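Local atomic coordinates of 2-oxo-1,2-dihydroquinoline 8-monooxygenase, oxygenase component (Pseudomonas putida, PDB entry 1Z02), a protein that probably hydroxylates 2-oxo-1,2-dihydroquinoline at position 8, as the oxygenase component of a Rieske-type monooxygenase carrying a [2Fe-2S] cluster and a separate iron. Residues 374-377 with 381-384; 171-174 with 179-182; 307-312 with 346-351. All blocks are in the same frame, centred on the assembly; numbering follows the deposited sequence.

Contact 1: residues 374-377 with 381-384; sequences NFYY and GWDD
Y376 and G381 bring their backbones together where helix 363-376 gives way to the short helix 380-384, and their CA atoms lie 4.2 Å apart. This is a tight helix-to-helix link in the C-terminal part of the ring-hydroxylase domain. One backbone hydrogen bond spans it, from G381 N to F375 O. It is short at 2.6 Å, and the donor sits out of the carbonyl plane.

G381 fills the narrow place between two aromatic rings. Its CA stands over a face of F375, 3.6 Å from the ring centroid, in a CH-pi contact. The same CA lies over a face of Y376, 3.9 Å from that centroid, nearer the rim than the centre. G381 has no side chain, and this lets its CA lie on both rings at once.

F375 reaches the second helix because its CG is anti to the backbone N (chi1 -175°). Beyond G381, its CZ comes close to CB of D384.

Y376 also meets W382 in a T-shaped pair. The edge of the tyrosine points at the indole face, with the planes at 65° and the tyrosine and six-membered ring centroids 4.8 Å apart. I211 of helix 209-216 packs against both of these rings, which are buried.

The hydroxyl of Y376 has two partners. OH is hydrogen-bonded to E385 OE1 of its own chain and to R87 NE of the second subunit. R87 lines the [2Fe-2S] pocket of that subunit, so Y376 touches the surroundings of a neighbour's cluster across the interface. Within the aromatic pair, Y376 CD1 stands over the centre of the indole and approaches W382 CD2 to 3.5 Å.

Contact 2: residues 171-174 with 179-182; sequences FRFP and QFPH
F171, F173, F180 and H182 form an aromatic cluster between two parts of one loop, the long connection from strand 147-152 to strand 196-206. Neither segment is helix or strand, and no hydrogen bond joins them. The contact rests on rings.

F180 turns its edge to a face of F171 in an edge-to-face pair. The centroids are 5.1 Å apart and the planes meet at 51°. The leading atom is F180 CE1, 4.0 Å from F171 CG and set toward the rim of that ring.

F173 enters beside the base of F180. Its CE2 lies 3.9 Å from F180 CB, which is near the plane of the F173 ring. F180 O is also at this edge, 3.6 Å from F173 CE2, and is hydrogen-bonded to R293 NH1.

H182 meets the same flank of F173 further back, at CD2 and CE2, obliquely. Its NE2 is 3.7 Å from F173 CD2. ND1 is hydrogen-bonded to W185 O and NE2 to S177 OG.

The cluster lies against the antiparallel sheet: F171 and F180 touch V253 of strand 250-253, F173 and H182 pack on R293 of strand 293-297, and F173 reaches M303 of strand 301-305.

Contact 3: residues 307-312 with 346-351; sequences WPEEHV and QYRYDH
E309 and R348 carry this contact alone, meeting at the surface through a salt bridge. Their side chains come from opposite directions. The carboxylate and guanidinium planes are only 18° apart, so the two groups lie nearly in one plane, edge to edge.

R348 grips side-on with NE and NH1. NH1 donates to E309 OE1 at 2.8 Å, with an angle of 157°. It meets the syn lone pair of OE1, and OE1 lies close to the guanidinium plane. NE donates to OE2 at 3.1 Å, from the syn side but tilted out of the carboxylate plane. A weak third bond runs from NE to OE1 at 3.2 Å. OE1 therefore takes two of the three bonds.

An extended chain from CG to NE carries the guanidinium out from the helix to E309. E309 OE2 also has a hydrogen bond with Y353 OH, five residues beyond R348 on the helix, which helps to fix the carboxylate.

E309 opens a type II beta turn that ends at V312, closed by V312 N to E309 O at 3.0 Å. The turn lies in the loop that links strands 301-305 and 313-320. The contact thus ties a beta hairpin loop to helix 339-359 by a bidentate, side-on arginine-carboxylate salt bridge.

Overall arrangement
All three contacts belong to the ring-hydroxylase part of the chain and lie away from its iron and [2Fe-2S] sites, though Y376 of contact 1 bonds to R87 in the cluster pocket of the second subunit. Contacts 2 and 3 are the nearer pair, with centres 21 Å apart and nearest atoms about 9 Å apart. They share the antiparallel sheet: contact 2 packs on strands that include 301-305, and segment 307-312 of contact 3 lies in the loop after that strand. Contact 1 is remote, its centre 35 Å from that of contact 2 and 37 Å from that of contact 3. Helix 339-359 is followed by helix 363-376, which carries the iron ligand D365 and ends at contact 1.

Contact 1: residues 374-377 with 381-384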
# COMPACT_ATOMS: atom_id res chain seq x y z
N ASN A 374 1.84 -7.17 -14.39
CA ASN A 374 0.41 -6.91 -14.15
C ASN A 374 -0.54 -7.89 -14.83
O ASN A 374 -1.65 -8.13 -14.35
CB ASN A 374 0.03 -5.49 -14.59
CG ASN A 374 0.45 -4.42 -13.59
OD1 ASN A 374 0.55 -3.25 -13.95
ND2 ASN A 374 0.69 -4.81 -12.35
N PHE A 375 -0.11 -8.45 -15.95
CA PHE A 375 -0.93 -9.39 -16.69
C PHE A 375 -1.01 -10.74 -15.98
O PHE A 375 -2.02 -11.44 -16.07
CB PHE A 375 -0.32 -9.57 -18.09
CG PHE A 375 -1.13 -10.44 -19.02
CD1 PHE A 375 -2.49 -10.20 -19.21
CD2 PHE A 375 -0.53 -11.44 -19.75
CE1 PHE A 375 -3.23 -10.95 -20.13
CE2 PHE A 375 -1.25 -12.20 -20.67
CZ PHE A 375 -2.60 -11.96 -20.86
N TYR A 376 0.03 -11.08 -15.24
CA TYR A 376 0.10 -12.37 -14.56
C TYR A 376 -0.19 -12.49 -13.08
O TYR A 376 -0.59 -13.57 -12.63
CB TYR A 376 1.48 -12.98 -14.79
CG TYR A 376 1.76 -13.35 -16.21
CD1 TYR A 376 1.52 -14.65 -16.68
CD2 TYR A 376 2.28 -12.41 -17.10
CE1 TYR A 376 1.80 -15.00 -18.00
CE2 TYR A 376 2.56 -12.75 -18.43
CZ TYR A 376 2.32 -14.04 -18.87
OH TYR A 376 2.63 -14.38 -20.16
N TYR A 377 0.02 -11.43 -12.31
CA TYR A 377 -0.18 -11.57 -10.87
C TYR A 377 -1.53 -12.09 -10.40
O TYR A 377 -1.56 -13.00 -9.57
CB TYR A 377 0.15 -10.29 -10.10
CG TYR A 377 0.16 -10.58 -8.61
CD1 TYR A 377 -0.96 -10.31 -7.82
CD2 TYR A 377 1.24 -11.24 -8.03
CE1 TYR A 377 -1.01 -10.71 -6.48
CE2 TYR A 377 1.21 -11.64 -6.70
CZ TYR A 377 0.08 -11.37 -5.93
OH TYR A 377 0.04 -11.79 -4.62
N GLY A 381 -2.82 -13.77 -16.85
CA GLY A 381 -1.79 -14.16 -17.81
C GLY A 381 -1.47 -15.63 -17.97
O GLY A 381 -1.22 -16.10 -19.08
N TRP A 382 -1.46 -16.37 -16.86
CA TRP A 382 -1.15 -17.79 -16.91
C TRP A 382 -2.16 -18.61 -17.72
O TRP A 382 -1.89 -19.74 -18.14
CB TRP A 382 -1.02 -18.33 -15.48
CG TRP A 382 0.09 -17.66 -14.73
CD1 TRP A 382 -0.03 -16.81 -13.66
CD2 TRP A 382 1.49 -17.77 -15.00
NE1 TRP A 382 1.22 -16.38 -13.26
CE2 TRP A 382 2.17 -16.96 -14.06
CE3 TRP A 382 2.25 -18.48 -15.95
CZ2 TRP A 382 3.56 -16.83 -14.04
CZ3 TRP A 382 3.64 -18.35 -15.93
CH2 TRP A 382 4.28 -17.53 -14.98
N ASP A 383 -3.33 -18.02 -17.96
CA ASP A 383 -4.37 -18.69 -18.73
C ASP A 383 -4.60 -18.02 -20.07
O ASP A 383 -4.77 -18.71 -21.08
CB ASP A 383 -5.71 -18.69 -17.99
CG ASP A 383 -5.72 -19.55 -16.76
OD1 ASP A 383 -6.75 -19.53 -16.07
OD2 ASP A 383 -4.73 -20.25 -16.48
N ASP A 384 -4.62 -16.69 -20.07
CA ASP A 384 -4.90 -15.91 -21.29
C ASP A 384 -3.73 -15.51 -22.19
O ASP A 384 -3.94 -14.96 -23.28
CB ASP A 384 -5.70 -14.66 -20.93
CG ASP A 384 -7.08 -14.99 -20.39
OD1 ASP A 384 -7.82 -14.06 -19.99
OD2 ASP A 384 -7.44 -16.19 -20.36

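Contact 2: residues 171-174 with 179-182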
# COMPACT_ATOMS: atom_id res chain seq x y z
N PHE A 171 24.73 -27.20 -16.02
CA PHE A 171 25.55 -28.31 -16.51
C PHE A 171 27.01 -27.86 -16.57
O PHE A 171 27.29 -26.74 -16.96
CB PHE A 171 25.10 -28.74 -17.91
CG PHE A 171 23.62 -29.00 -18.02
CD1 PHE A 171 22.78 -28.06 -18.60
CD2 PHE A 171 23.07 -30.18 -17.52
CE1 PHE A 171 21.40 -28.29 -18.68
CE2 PHE A 171 21.70 -30.42 -17.60
CZ PHE A 171 20.86 -29.46 -18.18
N ARG A 172 27.93 -28.75 -16.19
CA ARG A 172 29.35 -28.43 -16.19
C ARG A 172 30.09 -28.92 -17.42
O ARG A 172 29.75 -29.97 -17.97
CB ARG A 172 30.03 -29.01 -14.94
CG ARG A 172 29.39 -28.59 -13.64
CD ARG A 172 30.05 -29.24 -12.44
NE ARG A 172 31.43 -28.79 -12.26
CZ ARG A 172 32.18 -29.08 -11.19
NH1 ARG A 172 33.42 -28.63 -11.11
NH2 ARG A 172 31.67 -29.80 -10.20
N PHE A 173 31.10 -28.16 -17.84
CA PHE A 173 31.96 -28.49 -18.97
C PHE A 173 33.39 -28.41 -18.46
O PHE A 173 33.68 -27.64 -17.53
CB PHE A 173 31.78 -27.49 -20.12
CG PHE A 173 30.41 -27.50 -20.72
CD1 PHE A 173 29.40 -26.68 -20.21
CD2 PHE A 173 30.11 -28.34 -21.78
CE1 PHE A 173 28.12 -26.71 -20.75
CE2 PHE A 173 28.83 -28.38 -22.33
CZ PHE A 173 27.83 -27.57 -21.81
N PRO A 174 34.32 -29.17 -19.05
CA PRO A 174 34.16 -30.10 -20.17
C PRO A 174 33.43 -31.40 -19.86
O PRO A 174 33.15 -32.19 -20.76
CB PRO A 174 35.59 -30.33 -20.62
CG PRO A 174 36.32 -30.34 -19.33
CD PRO A 174 35.73 -29.16 -18.60
N GLN A 179 28.17 -34.61 -24.43
CA GLN A 179 26.70 -34.56 -24.43
C GLN A 179 26.18 -33.29 -25.11
O GLN A 179 25.19 -33.34 -25.85
CB GLN A 179 26.17 -34.64 -23.00
CG GLN A 179 24.65 -34.67 -22.90
CD GLN A 179 24.15 -34.79 -21.47
OE1 GLN A 179 22.95 -34.89 -21.23
NE2 GLN A 179 25.07 -34.79 -20.52
N PHE A 180 26.84 -32.16 -24.86
CA PHE A 180 26.43 -30.90 -25.46
C PHE A 180 27.62 -30.30 -26.20
O PHE A 180 28.27 -29.37 -25.72
CB PHE A 180 25.95 -29.92 -24.39
CG PHE A 180 24.91 -30.49 -23.47
CD1 PHE A 180 25.19 -30.70 -22.12
CD2 PHE A 180 23.64 -30.82 -23.95
CE1 PHE A 180 24.23 -31.22 -21.26
CE2 PHE A 180 22.67 -31.34 -23.10
CZ PHE A 180 22.97 -31.54 -21.75
N PRO A 181 27.94 -30.84 -27.39
CA PRO A 181 29.06 -30.37 -28.21
C PRO A 181 29.07 -28.85 -28.44
O PRO A 181 28.04 -28.25 -28.74
CB PRO A 181 28.89 -31.16 -29.50
CG PRO A 181 28.31 -32.46 -29.01
CD PRO A 181 27.25 -31.96 -28.05
N HIS A 182 30.25 -28.25 -28.31
CA HIS A 182 30.42 -26.82 -28.51
C HIS A 182 31.73 -26.53 -29.25
O HIS A 182 32.71 -26.05 -28.66
CB HIS A 182 30.39 -26.10 -27.16
CG HIS A 182 31.34 -26.66 -26.15
ND1 HIS A 182 32.62 -26.18 -25.99
CD2 HIS A 182 31.20 -27.67 -25.25
CE1 HIS A 182 33.23 -26.87 -25.04
NE2 HIS A 182 32.39 -27.78 -24.58

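Contact 3: residues 307-312 with 346-351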
# COMPACT_ATOMS: atom_id res chain seq x y z
N TRP A 307 30.03 -15.84 -22.92
CA TRP A 307 29.53 -14.48 -22.78
C TRP A 307 30.12 -13.83 -21.52
O TRP A 307 30.15 -14.45 -20.45
CB TRP A 307 28.00 -14.50 -22.71
CG TRP A 307 27.37 -13.14 -22.67
CD1 TRP A 307 27.14 -12.37 -21.57
CD2 TRP A 307 26.90 -12.39 -23.80
NE1 TRP A 307 26.55 -11.18 -21.93
CE2 TRP A 307 26.39 -11.17 -23.30
CE3 TRP A 307 26.86 -12.62 -25.18
CZ2 TRP A 307 25.85 -10.18 -24.13
CZ3 TRP A 307 26.32 -11.64 -26.01
CH2 TRP A 307 25.82 -10.43 -25.48
N PRO A 308 30.59 -12.58 -21.63
CA PRO A 308 30.60 -11.76 -22.85
C PRO A 308 31.77 -12.06 -23.80
O PRO A 308 31.80 -11.57 -24.93
CB PRO A 308 30.64 -10.34 -22.30
CG PRO A 308 31.40 -10.49 -21.05
CD PRO A 308 30.88 -11.76 -20.44
N GLU A 309 32.72 -12.85 -23.33
CA GLU A 309 33.89 -13.24 -24.12
C GLU A 309 34.30 -14.68 -23.81
O GLU A 309 33.83 -15.28 -22.84
CB GLU A 309 35.06 -12.30 -23.83
CG GLU A 309 34.86 -10.89 -24.35
CD GLU A 309 35.95 -9.93 -23.89
OE1 GLU A 309 36.03 -8.81 -24.44
OE2 GLU A 309 36.71 -10.29 -22.97
N GLU A 310 35.18 -15.23 -24.64
CA GLU A 310 35.63 -16.60 -24.46
C GLU A 310 36.22 -16.82 -23.08
O GLU A 310 36.86 -15.93 -22.51
CB GLU A 310 36.67 -16.96 -25.52
CG GLU A 310 36.26 -16.61 -26.93
CD GLU A 310 37.24 -17.14 -27.96
OE1 GLU A 310 37.07 -16.82 -29.15
OE2 GLU A 310 38.17 -17.87 -27.58
N HIS A 311 35.99 -18.01 -22.54
CA HIS A 311 36.47 -18.38 -21.21
C HIS A 311 35.73 -17.67 -20.08
O HIS A 311 36.02 -17.88 -18.90
CB HIS A 311 37.97 -18.10 -21.07
CG HIS A 311 38.81 -18.86 -22.05
ND1 HIS A 311 39.20 -18.33 -23.26
CD2 HIS A 311 39.30 -20.12 -22.02
CE1 HIS A 311 39.90 -19.23 -23.93
NE2 HIS A 311 39.98 -20.33 -23.20
N VAL A 312 34.76 -16.84 -20.45
CA VAL A 312 33.94 -16.13 -19.47
C VAL A 312 32.52 -16.64 -19.67
O VAL A 312 32.11 -16.88 -20.80
CB VAL A 312 33.95 -14.60 -19.71
CG1 VAL A 312 33.07 -13.91 -18.68
CG2 VAL A 312 35.37 -14.07 -19.63
N GLN A 346 39.41 -8.66 -12.96
CA GLN A 346 38.79 -7.67 -12.08
C GLN A 346 38.71 -6.34 -12.81
O GLN A 346 37.69 -5.66 -12.80
CB GLN A 346 39.63 -7.51 -10.80
CG GLN A 346 39.17 -6.42 -9.82
CD GLN A 346 37.88 -6.78 -9.10
OE1 GLN A 346 36.79 -6.34 -9.48
NE2 GLN A 346 38.00 -7.60 -8.07
N TYR A 347 39.82 -5.97 -13.44
CA TYR A 347 39.92 -4.72 -14.19
C TYR A 347 38.97 -4.66 -15.39
O TYR A 347 38.29 -3.66 -15.60
CB TYR A 347 41.36 -4.53 -14.67
CG TYR A 347 41.63 -3.18 -15.30
CD1 TYR A 347 41.70 -2.03 -14.52
CD2 TYR A 347 41.78 -3.05 -16.68
CE1 TYR A 347 41.92 -0.78 -15.09
CE2 TYR A 347 42.01 -1.82 -17.26
CZ TYR A 347 42.07 -0.69 -16.47
OH TYR A 347 42.28 0.54 -17.05
N ARG A 348 38.92 -5.73 -16.17
CA ARG A 348 38.03 -5.76 -17.33
C ARG A 348 36.57 -5.82 -16.90
O ARG A 348 35.68 -5.41 -17.65
CB ARG A 348 38.36 -6.94 -18.23
CG ARG A 348 37.70 -6.82 -19.59
CD ARG A 348 38.23 -7.82 -20.59
NE ARG A 348 37.66 -7.59 -21.91
CZ ARG A 348 37.94 -6.54 -22.67
NH1 ARG A 348 37.37 -6.41 -23.86
NH2 ARG A 348 38.82 -5.63 -22.26
N TYR A 349 36.32 -6.36 -15.71
CA TYR A 349 34.96 -6.44 -15.19
C TYR A 349 34.51 -5.02 -14.83
O TYR A 349 33.46 -4.56 -15.25
CB TYR A 349 34.91 -7.33 -13.93
CG TYR A 349 33.57 -7.26 -13.22
CD1 TYR A 349 32.44 -7.88 -13.76
CD2 TYR A 349 33.41 -6.50 -12.06
CE1 TYR A 349 31.18 -7.72 -13.16
CE2 TYR A 349 32.16 -6.34 -11.46
CZ TYR A 349 31.06 -6.95 -12.02
OH TYR A 349 29.83 -6.79 -11.45
N ASP A 350 35.35 -4.34 -14.05
CA ASP A 350 35.06 -2.99 -13.59
C ASP A 350 34.85 -1.95 -14.68
O ASP A 350 33.99 -1.08 -14.56
CB ASP A 350 36.19 -2.50 -12.68
CG ASP A 350 36.26 -3.24 -11.37
OD1 ASP A 350 37.29 -3.12 -10.68
OD2 ASP A 350 35.28 -3.94 -11.02
N HIS A 351 35.64 -2.04 -15.75
CA HIS A 351 35.55 -1.04 -16.81
C HIS A 351 35.02 -1.53 -18.14
O HIS A 351 35.05 -0.80 -19.13
CB HIS A 351 36.94 -0.42 -17.01
CG HIS A 351 37.57 0.04 -15.73
ND1 HIS A 351 37.14 1.14 -15.03
CD2 HIS A 351 38.58 -0.50 -15.00
CE1 HIS A 351 37.85 1.27 -13.92
NE2 HIS A 351 38.73 0.29 -13.88